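Local coordinates for Emp46p (Saccharomyces cerevisiae, PDB 2A6V), which recognises carbohydrate through its lectin domain as a cargo receptor that takes part in the secretion of glycoproteins, at residues K6-Y11 with P58-K63; K106-L111 with K134-E139; G110-L115 with T126-D131. All blocks are in the same frame, centred on the assembly; numbering follows the deposited sequence.

Contact 1 of 3, residues K6-Y11 with P58-K63; sequences KWNKGY and PEYSIK
Tyr11 reaches over to residues 58-63 and puts its hydroxyl on a backbone carbonyl: OH donates to Glu59 O at 2.7 Å, coming in well above the carbonyl plane. The same hydroxyl takes a hydrogen bond from a water that in turn accepts from Ser61 N, so the phenol end is held from two directions. Pro58 lies alongside the far half of the ring, its CG 3.6 Å from Tyr11 CE1. Against one face of the Tyr11 ring comes the edge of Tyr60, a T-shaped pair with centroids 5.0 Å apart and planes at 77°; Tyr60 CD1 sits over the centre of that face. Tyr60 gets there with its CG anti to the backbone N (chi1 -173°). A shell further out, Asp219 OD1 accepts from Asn8 ND2 and is also hydrogen-bonded to Tyr60 OH, tying both segments to one carboxylate, while Asn8 ND2 also borders the Tyr60 ring edge. Tyr11 N bonds back to Asn8 O across the short 3-10 turn at residues 9-10. This is surface packing of the N-terminal segment on the loop that links strands 51-56 and 66-75, one from each sheet of the legume-lectin-like beta sandwich.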
loop_
_atom_site.group_PDB
_atom_site.type_symbol
_atom_site.label_atom_id
_atom_site.label_comp_id
_atom_site.label_asym_id
_atom_site.label_seq_id
_atom_site.Cartn_x
_atom_site.Cartn_y
_atom_site.Cartn_z
ATOM N N LYS A 6 -21.855 -1.978 1.441
ATOM C CA LYS A 6 -21.169 -0.714 1.065
ATOM C C LYS A 6 -19.763 -0.975 0.501
ATOM O O LYS A 6 -19.454 -0.535 -0.604
ATOM C CB LYS A 6 -21.108 0.249 2.258
ATOM C CG LYS A 6 -20.980 1.734 1.883
ATOM C CD LYS A 6 -21.712 2.053 0.589
ATOM C CE LYS A 6 -21.841 3.536 0.352
ATOM N NZ LYS A 6 -20.922 3.940 -0.749
ATOM N N TRP A 7 -18.911 -1.685 1.236
ATOM C CA TRP A 7 -17.632 -2.051 0.647
ATOM C C TRP A 7 -17.757 -3.326 -0.168
ATOM O O TRP A 7 -18.651 -4.148 0.051
ATOM C CB TRP A 7 -16.509 -2.142 1.679
ATOM C CG TRP A 7 -16.666 -3.225 2.677
ATOM C CD1 TRP A 7 -16.323 -4.534 2.519
ATOM C CD2 TRP A 7 -17.183 -3.103 4.001
ATOM N NE1 TRP A 7 -16.613 -5.240 3.660
ATOM C CE2 TRP A 7 -17.142 -4.386 4.589
ATOM C CE3 TRP A 7 -17.689 -2.034 4.756
ATOM C CZ2 TRP A 7 -17.579 -4.633 5.890
ATOM C CZ3 TRP A 7 -18.126 -2.282 6.056
ATOM C CH2 TRP A 7 -18.068 -3.573 6.606
ATOM N N ASN A 8 -16.860 -3.450 -1.133
ATOM C CA ASN A 8 -16.817 -4.560 -2.041
ATOM C C ASN A 8 -16.037 -5.676 -1.369
ATOM O O ASN A 8 -14.814 -5.632 -1.305
ATOM C CB ASN A 8 -16.136 -4.090 -3.327
ATOM C CG ASN A 8 -16.103 -5.147 -4.400
ATOM O OD1 ASN A 8 -16.115 -6.348 -4.116
ATOM N ND2 ASN A 8 -16.020 -4.710 -5.643
ATOM N N LYS A 9 -16.754 -6.683 -0.870
ATOM C CA LYS A 9 -16.157 -7.778 -0.099
ATOM C C LYS A 9 -15.099 -8.521 -0.872
ATOM O O LYS A 9 -14.081 -8.920 -0.305
ATOM C CB LYS A 9 -17.235 -8.761 0.358
ATOM C CG LYS A 9 -18.107 -8.219 1.463
ATOM C CD LYS A 9 -19.188 -9.225 1.827
ATOM C CE LYS A 9 -19.730 -8.960 3.216
ATOM N NZ LYS A 9 -20.322 -7.605 3.299
ATOM N N GLY A 10 -15.331 -8.694 -2.172
ATOM C CA GLY A 10 -14.406 -9.412 -3.035
ATOM C C GLY A 10 -13.034 -8.775 -3.190
ATOM O O GLY A 10 -12.064 -9.463 -3.488
ATOM N N TYR A 11 -12.958 -7.460 -2.986
ATOM C CA TYR A 11 -11.695 -6.734 -3.067
ATOM C C TYR A 11 -11.313 -6.074 -1.737
ATOM O O TYR A 11 -10.595 -5.072 -1.704
ATOM C CB TYR A 11 -11.812 -5.685 -4.165
ATOM C CG TYR A 11 -11.873 -6.268 -5.565
ATOM C CD1 TYR A 11 -10.725 -6.390 -6.325
ATOM C CD2 TYR A 11 -13.072 -6.688 -6.118
ATOM C CE1 TYR A 11 -10.753 -6.930 -7.612
ATOM C CE2 TYR A 11 -13.118 -7.225 -7.408
ATOM C CZ TYR A 11 -11.960 -7.338 -8.145
ATOM O OH TYR A 11 -12.023 -7.864 -9.429
ATOM N N PRO A 58 -7.593 -11.066 -7.774
ATOM C CA PRO A 58 -8.320 -10.543 -8.940
ATOM C C PRO A 58 -7.861 -9.127 -9.260
ATOM O O PRO A 58 -7.635 -8.338 -8.344
ATOM C CB PRO A 58 -9.767 -10.524 -8.472
ATOM C CG PRO A 58 -9.703 -10.365 -7.011
ATOM C CD PRO A 58 -8.437 -11.051 -6.577
ATOM N N GLU A 59 -7.699 -8.823 -10.538
ATOM C CA GLU A 59 -7.503 -7.439 -10.965
ATOM C C GLU A 59 -8.814 -6.686 -10.820
ATOM O O GLU A 59 -9.890 -7.254 -10.993
ATOM C CB GLU A 59 -7.032 -7.377 -12.420
ATOM C CG GLU A 59 -5.719 -8.088 -12.634
ATOM C CD GLU A 59 -5.027 -7.696 -13.915
ATOM O OE1 GLU A 59 -5.720 -7.536 -14.940
ATOM O OE2 GLU A 59 -3.782 -7.571 -13.886
ATOM N N TYR A 60 -8.716 -5.403 -10.492
ATOM C CA TYR A 60 -9.887 -4.545 -10.318
ATOM C C TYR A 60 -10.118 -3.643 -11.530
ATOM O O TYR A 60 -9.199 -3.002 -12.013
ATOM C CB TYR A 60 -9.697 -3.661 -9.088
ATOM C CG TYR A 60 -10.925 -2.855 -8.740
ATOM C CD1 TYR A 60 -12.017 -3.455 -8.155
ATOM C CD2 TYR A 60 -10.992 -1.482 -9.000
ATOM C CE1 TYR A 60 -13.144 -2.734 -7.827
ATOM C CE2 TYR A 60 -12.120 -0.747 -8.666
ATOM C CZ TYR A 60 -13.200 -1.378 -8.082
ATOM O OH TYR A 60 -14.326 -0.665 -7.736
ATOM N N SER A 61 -11.358 -3.606 -12.008
ATOM C CA SER A 61 -11.770 -2.683 -13.055
ATOM C C SER A 61 -12.776 -1.690 -12.468
ATOM O O SER A 61 -13.779 -2.086 -11.881
ATOM C CB SER A 61 -12.369 -3.458 -14.238
ATOM O OG SER A 61 -11.366 -4.234 -14.883
ATOM N N ILE A 62 -12.480 -0.399 -12.601
ATOM C CA ILE A 62 -13.336 0.641 -12.028
ATOM C C ILE A 62 -14.618 0.770 -12.830
ATOM O O ILE A 62 -14.603 0.644 -14.052
ATOM C CB ILE A 62 -12.604 2.006 -12.008
ATOM C CG1 ILE A 62 -11.640 2.066 -10.830
ATOM C CG2 ILE A 62 -13.599 3.183 -11.937
ATOM C CD1 ILE A 62 -10.740 3.253 -10.860
ATOM N N LYS A 63 -15.713 1.031 -12.129
ATOM C CA LYS A 63 -16.979 1.387 -12.755
ATOM C C LYS A 63 -16.997 2.909 -12.979
ATOM O O LYS A 63 -16.677 3.368 -14.071
ATOM C CB LYS A 63 -18.148 0.891 -11.896
ATOM C CG LYS A 63 -19.450 0.624 -12.663
ATOM C CD LYS A 63 -20.161 1.911 -13.108
ATOM C CE LYS A 63 -21.688 1.853 -12.915
ATOM N NZ LYS A 63 -22.431 1.750 -14.216
HETATM O O HOH W 1 -13.324 -5.631 -10.998
#

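Contact 2 of 3, residues K106-L111 with K134-E139; sequences KKFNGL and KDLDIE. With K (potassium ion), chain C.
Lys106, Leu136 and Lys107 bury the most surface where two loops of this legume-lectin-like beta sandwich meet beside the potassium site: segment 106-111 leads into strand 111-115, while the loop 134-139 comes after strand 124-131. One backbone bond joins them, Leu136 N to Lys106 O at 2.9 Å. It is nearly straight at the hydrogen (173°), yet the donor stands well above the carbonyl plane.

The aliphatic part of Lys106 runs across the Leu136 carbonyl, with CD 3.5 Å from Leu136 O. Its chain then bends at chi3 and brings CE alongside the Asp135 carboxylate; NZ remains beyond salt-bridge range of Asp135 OD1, an attraction at a distance.

Lys107 approaches the same carboxylate from another direction, crossing Asp135 at about a right angle. Bends at chi3 and chi4 curl its end back, so that NZ forms a long salt bridge of 3.5 Å to Asp135 OD2 and also a weak hydrogen bond to Thr133 O. The two lysines would favour the ionised carboxylate of Asp135.

Away from these charges, Leu136 is buried. Its CG is anti to the backbone N (chi1 -166°), and CD1 meets the edge of the Phe108 ring, 3.7 Å from CE2. Trp88 makes an edge-to-face pair with Phe108, and Leu136 also touches Tyr128, whose hydroxyl binds the potassium ion. Further along 134-139, Asp137 OD1 receives a weak hydrogen bond from Glu139 N, within the loop whose Ile138 and Glu139 carbonyls bind the metal. Ser141 O adds another ligand, and two waters bind as well; the potassium ion lies 2.6 Å from Ile138 O and 2.9 Å from Glu139 O.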
loop_
_atom_site.group_PDB
_atom_site.type_symbol
_atom_site.label_atom_id
_atom_site.label_comp_id
_atom_site.label_asym_id
_atom_site.label_seq_id
_atom_site.Cartn_x
_atom_site.Cartn_y
_atom_site.Cartn_z
ATOM N N LYS A 106 12.041 -2.892 -9.365
ATOM C CA LYS A 106 12.287 -1.469 -9.510
ATOM C C LYS A 106 11.626 -0.942 -10.786
ATOM O O LYS A 106 11.235 0.229 -10.866
ATOM C CB LYS A 106 13.791 -1.182 -9.543
ATOM C CG LYS A 106 14.473 -1.410 -8.202
ATOM C CD LYS A 106 15.860 -0.764 -8.104
ATOM C CE LYS A 106 16.894 -1.491 -8.924
ATOM N NZ LYS A 106 18.273 -0.992 -8.631
ATOM N N LYS A 107 11.508 -1.812 -11.788
ATOM C CA LYS A 107 10.819 -1.481 -13.022
ATOM C C LYS A 107 9.381 -2.006 -12.966
ATOM O O LYS A 107 9.131 -3.218 -12.983
ATOM C CB LYS A 107 11.567 -2.069 -14.229
ATOM C CG LYS A 107 11.046 -1.562 -15.569
ATOM C CD LYS A 107 11.724 -2.256 -16.769
ATOM C CE LYS A 107 13.230 -2.087 -16.787
ATOM N NZ LYS A 107 13.665 -0.665 -16.753
ATOM N N PHE A 108 8.437 -1.081 -12.858
ATOM C CA PHE A 108 7.025 -1.436 -12.754
ATOM C C PHE A 108 6.191 -0.362 -13.438
ATOM O O PHE A 108 6.681 0.717 -13.759
ATOM C CB PHE A 108 6.610 -1.618 -11.282
ATOM C CG PHE A 108 6.617 -0.346 -10.481
ATOM C CD1 PHE A 108 5.466 0.427 -10.340
ATOM C CD2 PHE A 108 7.771 0.084 -9.870
ATOM C CE1 PHE A 108 5.501 1.613 -9.600
ATOM C CE2 PHE A 108 7.808 1.249 -9.142
ATOM C CZ PHE A 108 6.673 2.017 -8.999
ATOM N N ASN A 109 4.938 -0.704 -13.671
ATOM C CA ASN A 109 3.988 0.166 -14.311
ATOM C C ASN A 109 2.864 0.410 -13.328
ATOM O O ASN A 109 2.019 -0.453 -13.078
ATOM C CB ASN A 109 3.461 -0.486 -15.586
ATOM C CG ASN A 109 2.818 0.504 -16.508
ATOM O OD1 ASN A 109 2.129 1.435 -16.077
ATOM N ND2 ASN A 109 3.055 0.323 -17.810
ATOM N N GLY A 110 2.884 1.577 -12.716
ATOM C CA GLY A 110 1.844 1.913 -11.779
ATOM C C GLY A 110 2.246 2.940 -10.764
ATOM O O GLY A 110 3.112 3.777 -11.011
ATOM N N LEU A 111 1.604 2.847 -9.606
ATOM C CA LEU A 111 1.675 3.822 -8.537
ATOM C C LEU A 111 2.149 3.133 -7.276
ATOM O O LEU A 111 1.660 2.058 -6.930
ATOM C CB LEU A 111 0.297 4.427 -8.311
ATOM C CG LEU A 111 0.090 5.278 -7.067
ATOM C CD1 LEU A 111 0.919 6.587 -7.102
ATOM C CD2 LEU A 111 -1.396 5.586 -6.882
ATOM N N LYS A 134 11.641 2.198 -17.009
ATOM C CA LYS A 134 12.878 2.483 -16.277
ATOM C C LYS A 134 12.828 1.950 -14.844
ATOM O O LYS A 134 11.752 1.693 -14.300
ATOM C CB LYS A 134 13.143 3.992 -16.271
ATOM C CG LYS A 134 14.614 4.384 -16.263
ATOM C CD LYS A 134 14.782 5.861 -15.920
ATOM C CE LYS A 134 16.216 6.330 -16.113
ATOM N NZ LYS A 134 16.434 7.713 -15.582
ATOM N N ASP A 135 14.010 1.765 -14.262
ATOM C CA ASP A 135 14.158 1.346 -12.873
ATOM C C ASP A 135 13.973 2.558 -11.980
ATOM O O ASP A 135 14.619 3.593 -12.170
ATOM C CB ASP A 135 15.565 0.799 -12.607
ATOM C CG ASP A 135 15.732 -0.656 -12.996
ATOM O OD1 ASP A 135 16.847 -1.163 -12.772
ATOM O OD2 ASP A 135 14.844 -1.381 -13.502
ATOM N N LEU A 136 13.089 2.432 -11.006
ATOM C CA LEU A 136 12.943 3.446 -9.980
ATOM C C LEU A 136 14.071 3.270 -8.983
ATOM O O LEU A 136 14.136 2.231 -8.310
ATOM C CB LEU A 136 11.591 3.284 -9.275
ATOM C CG LEU A 136 11.086 4.436 -8.386
ATOM C CD1 LEU A 136 9.593 4.265 -8.094
ATOM C CD2 LEU A 136 11.821 4.533 -7.059
ATOM N N ASP A 137 14.953 4.266 -8.906
ATOM C CA ASP A 137 15.969 4.335 -7.858
ATOM C C ASP A 137 15.396 5.223 -6.773
ATOM O O ASP A 137 15.167 6.402 -7.001
ATOM C CB ASP A 137 17.297 4.918 -8.379
ATOM C CG ASP A 137 18.178 5.445 -7.255
ATOM O OD1 ASP A 137 18.307 4.784 -6.197
ATOM O OD2 ASP A 137 18.776 6.529 -7.328
ATOM N N ILE A 138 15.163 4.668 -5.593
ATOM C CA ILE A 138 14.390 5.380 -4.583
ATOM C C ILE A 138 15.066 6.685 -4.196
ATOM O O ILE A 138 14.391 7.640 -3.845
ATOM C CB ILE A 138 14.114 4.471 -3.348
ATOM C CG1 ILE A 138 13.015 5.061 -2.469
ATOM C CG2 ILE A 138 15.379 4.244 -2.557
ATOM C CD1 ILE A 138 11.703 5.193 -3.168
ATOM N N GLU A 139 16.392 6.751 -4.288
ATOM C CA GLU A 139 17.095 7.988 -3.940
ATOM C C GLU A 139 16.912 9.067 -5.017
ATOM O O GLU A 139 16.428 10.159 -4.730
ATOM C CB GLU A 139 18.575 7.673 -3.707
ATOM C CG GLU A 139 19.462 8.858 -3.389
ATOM C CD GLU A 139 20.916 8.464 -3.207
ATOM O OE1 GLU A 139 21.321 7.390 -3.714
ATOM O OE2 GLU A 139 21.657 9.237 -2.563
HETATM K K K C . 13.505 10.015 -4.548
HETATM O O HOH W 2 14.182 10.979 -1.985
HETATM O O HOH W 3 13.283 12.778 -5.214
#

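Contact 3 of 3, residues G110-L115 with T126-D131; sequences GLMILL and TAYLND. With K (potassium ion), chain C.
The methyl end of Met112 packs against Tyr128: CE comes within 3.5 Å of CD2, approaching the ring obliquely. A bend at chi3 (69°) after an extended start carries that methyl over to the neighbouring strand. Leu114 CD2 adds a looser contact at Tyr128 CE2, so the ring is bordered by two side chains of strand 111-115. Beyond them its hydroxyl reaches the potassium ion, 2.9 Å from OH, with the metal in the ring plane.

On the sheet face that carries Leu111, Ile113, Ala127 and Leu129, the methyl of Ala127 fits between Leu111 CD1 and Ile113 CG1, the latter 4.4 Å from Ala127 CB. The strands are antiparallel neighbours in one sheet of the legume-lectin-like beta sandwich, and Ile113 goes on to touch Leu160 and Leu162 of the opposing sheet. Six backbone bonds pair Gly110 with Asn130, Met112 with Tyr128, and Leu114 with Thr126. At one end, Leu129 CD2 leans over the Gly110 carbonyl, 3.6 Å from its O, where the chain turns a corner. At the other, Thr126 lies beside Leu114, and a water donates to both Thr126 OG1, at 2.6 Å, and Leu114 O.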
loop_
_atom_site.group_PDB
_atom_site.type_symbol
_atom_site.label_atom_id
_atom_site.label_comp_id
_atom_site.label_asym_id
_atom_site.label_seq_id
_atom_site.Cartn_x
_atom_site.Cartn_y
_atom_site.Cartn_z
ATOM N N GLY A 110 2.884 1.577 -12.716
ATOM C CA GLY A 110 1.844 1.913 -11.779
ATOM C C GLY A 110 2.246 2.940 -10.764
ATOM O O GLY A 110 3.112 3.777 -11.011
ATOM N N LEU A 111 1.604 2.847 -9.606
ATOM C CA LEU A 111 1.675 3.822 -8.537
ATOM C C LEU A 111 2.149 3.133 -7.276
ATOM O O LEU A 111 1.660 2.058 -6.930
ATOM C CB LEU A 111 0.297 4.427 -8.311
ATOM C CG LEU A 111 0.090 5.278 -7.067
ATOM C CD1 LEU A 111 0.919 6.587 -7.102
ATOM C CD2 LEU A 111 -1.396 5.586 -6.882
ATOM N N MET A 112 3.145 3.732 -6.637
ATOM C CA MET A 112 3.655 3.288 -5.353
ATOM C C MET A 112 3.537 4.450 -4.378
ATOM O O MET A 112 4.149 5.507 -4.594
ATOM C CB MET A 112 5.124 2.879 -5.475
ATOM C CG MET A 112 5.718 2.357 -4.181
ATOM S SD MET A 112 7.478 2.048 -4.165
ATOM C CE MET A 112 8.098 3.702 -4.251
ATOM N N ILE A 113 2.831 4.244 -3.274
ATOM C CA ILE A 113 2.697 5.215 -2.203
ATOM C C ILE A 113 3.478 4.660 -1.029
ATOM O O ILE A 113 3.157 3.581 -0.509
ATOM C CB ILE A 113 1.213 5.459 -1.841
ATOM C CG1 ILE A 113 0.459 5.981 -3.085
ATOM C CG2 ILE A 113 1.105 6.395 -0.657
ATOM C CD1 ILE A 113 -1.038 6.173 -2.885
ATOM N N LEU A 114 4.510 5.373 -0.604
ATOM C CA LEU A 114 5.523 4.830 0.243
ATOM C C LEU A 114 5.603 5.597 1.544
ATOM O O LEU A 114 5.705 6.823 1.531
ATOM C CB LEU A 114 6.863 4.889 -0.481
ATOM C CG LEU A 114 8.082 4.443 0.285
ATOM C CD1 LEU A 114 8.027 2.979 0.691
ATOM C CD2 LEU A 114 9.306 4.704 -0.583
ATOM N N LEU A 115 5.554 4.878 2.667
ATOM C CA LEU A 115 5.861 5.374 3.993
ATOM C C LEU A 115 7.264 4.933 4.330
ATOM O O LEU A 115 7.541 3.731 4.441
ATOM C CB LEU A 115 4.896 4.851 5.053
ATOM C CG LEU A 115 3.538 5.539 5.075
ATOM C CD1 LEU A 115 2.748 5.336 3.772
ATOM C CD2 LEU A 115 2.743 5.124 6.249
ATOM N N THR A 126 5.574 9.453 0.296
ATOM C CA THR A 126 6.007 9.872 -1.038
ATOM C C THR A 126 5.353 9.010 -2.083
ATOM O O THR A 126 5.245 7.790 -1.898
ATOM C CB THR A 126 7.545 9.865 -1.188
ATOM O OG1 THR A 126 8.107 8.647 -0.660
ATOM C CG2 THR A 126 8.162 11.016 -0.384
ATOM N N ALA A 127 4.838 9.629 -3.131
ATOM C CA ALA A 127 4.081 8.948 -4.167
ATOM C C ALA A 127 4.860 8.970 -5.471
ATOM O O ALA A 127 5.289 10.038 -5.928
ATOM C CB ALA A 127 2.716 9.601 -4.328
ATOM N N TYR A 128 5.032 7.798 -6.067
ATOM C CA TYR A 128 5.845 7.635 -7.257
ATOM C C TYR A 128 5.011 6.985 -8.345
ATOM O O TYR A 128 4.237 6.058 -8.098
ATOM C CB TYR A 128 7.017 6.708 -6.953
ATOM C CG TYR A 128 8.071 7.262 -6.045
ATOM C CD1 TYR A 128 9.241 7.799 -6.571
ATOM C CD2 TYR A 128 7.943 7.206 -4.664
ATOM C CE1 TYR A 128 10.229 8.288 -5.752
ATOM C CE2 TYR A 128 8.966 7.702 -3.820
ATOM C CZ TYR A 128 10.104 8.261 -4.396
ATOM O OH TYR A 128 11.116 8.761 -3.595
ATOM N N LEU A 129 5.211 7.434 -9.577
ATOM C CA LEU A 129 4.666 6.791 -10.750
ATOM C C LEU A 129 5.796 6.211 -11.580
ATOM O O LEU A 129 6.850 6.822 -11.718
ATOM C CB LEU A 129 3.909 7.826 -11.579
ATOM C CG LEU A 129 2.500 8.161 -11.156
ATOM C CD1 LEU A 129 2.028 9.422 -11.905
ATOM C CD2 LEU A 129 1.570 7.000 -11.413
ATOM N N ASN A 130 5.595 5.018 -12.116
ATOM C CA ASN A 130 6.524 4.437 -13.067
ATOM C C ASN A 130 5.697 3.893 -14.224
ATOM O O ASN A 130 4.600 3.407 -14.025
ATOM C CB ASN A 130 7.363 3.344 -12.393
ATOM C CG ASN A 130 8.574 2.942 -13.215
ATOM O OD1 ASN A 130 8.743 3.383 -14.361
ATOM N ND2 ASN A 130 9.430 2.104 -12.639
ATOM N N ASP A 131 6.217 4.032 -15.438
ATOM C CA ASP A 131 5.523 3.578 -16.644
ATOM C C ASP A 131 6.075 2.280 -17.211
ATOM O O ASP A 131 5.741 1.892 -18.341
ATOM C CB ASP A 131 5.558 4.676 -17.714
ATOM C CG ASP A 131 6.966 5.044 -18.142
ATOM O OD1 ASP A 131 7.945 4.385 -17.727
ATOM O OD2 ASP A 131 7.188 6.004 -18.904
HETATM K K K C . 13.505 10.015 -4.548
HETATM O O HOH W 4 8.158 8.391 1.957
HETATM O O HOH W 2 14.182 10.979 -1.985
HETATM O O HOH W 3 13.283 12.778 -5.214
#

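How the contacts relate
Contact 1 closes first along the chain; contacts 2 and 3 follow, both starting from the same piece and sharing Gly110 and Leu111. Their centres are about 8 Å apart, whereas the centre of contact 1 lies about 26 Å from that of contact 2 and about 21 Å from that of contact 3, touching neither. Contact 3 pairs neighbouring strands 111-115 and 124-131 inside one seven-stranded sheet, and contact 2 joins the loops that lead into the first and out of the second. Together they supply three of the four residues of one potassium site: Tyr128 from the sheet, Ile138 and Glu139 from the loop; Ser141 completes it. Contact 1 instead packs the N-terminal segment on a loop between the two sheets.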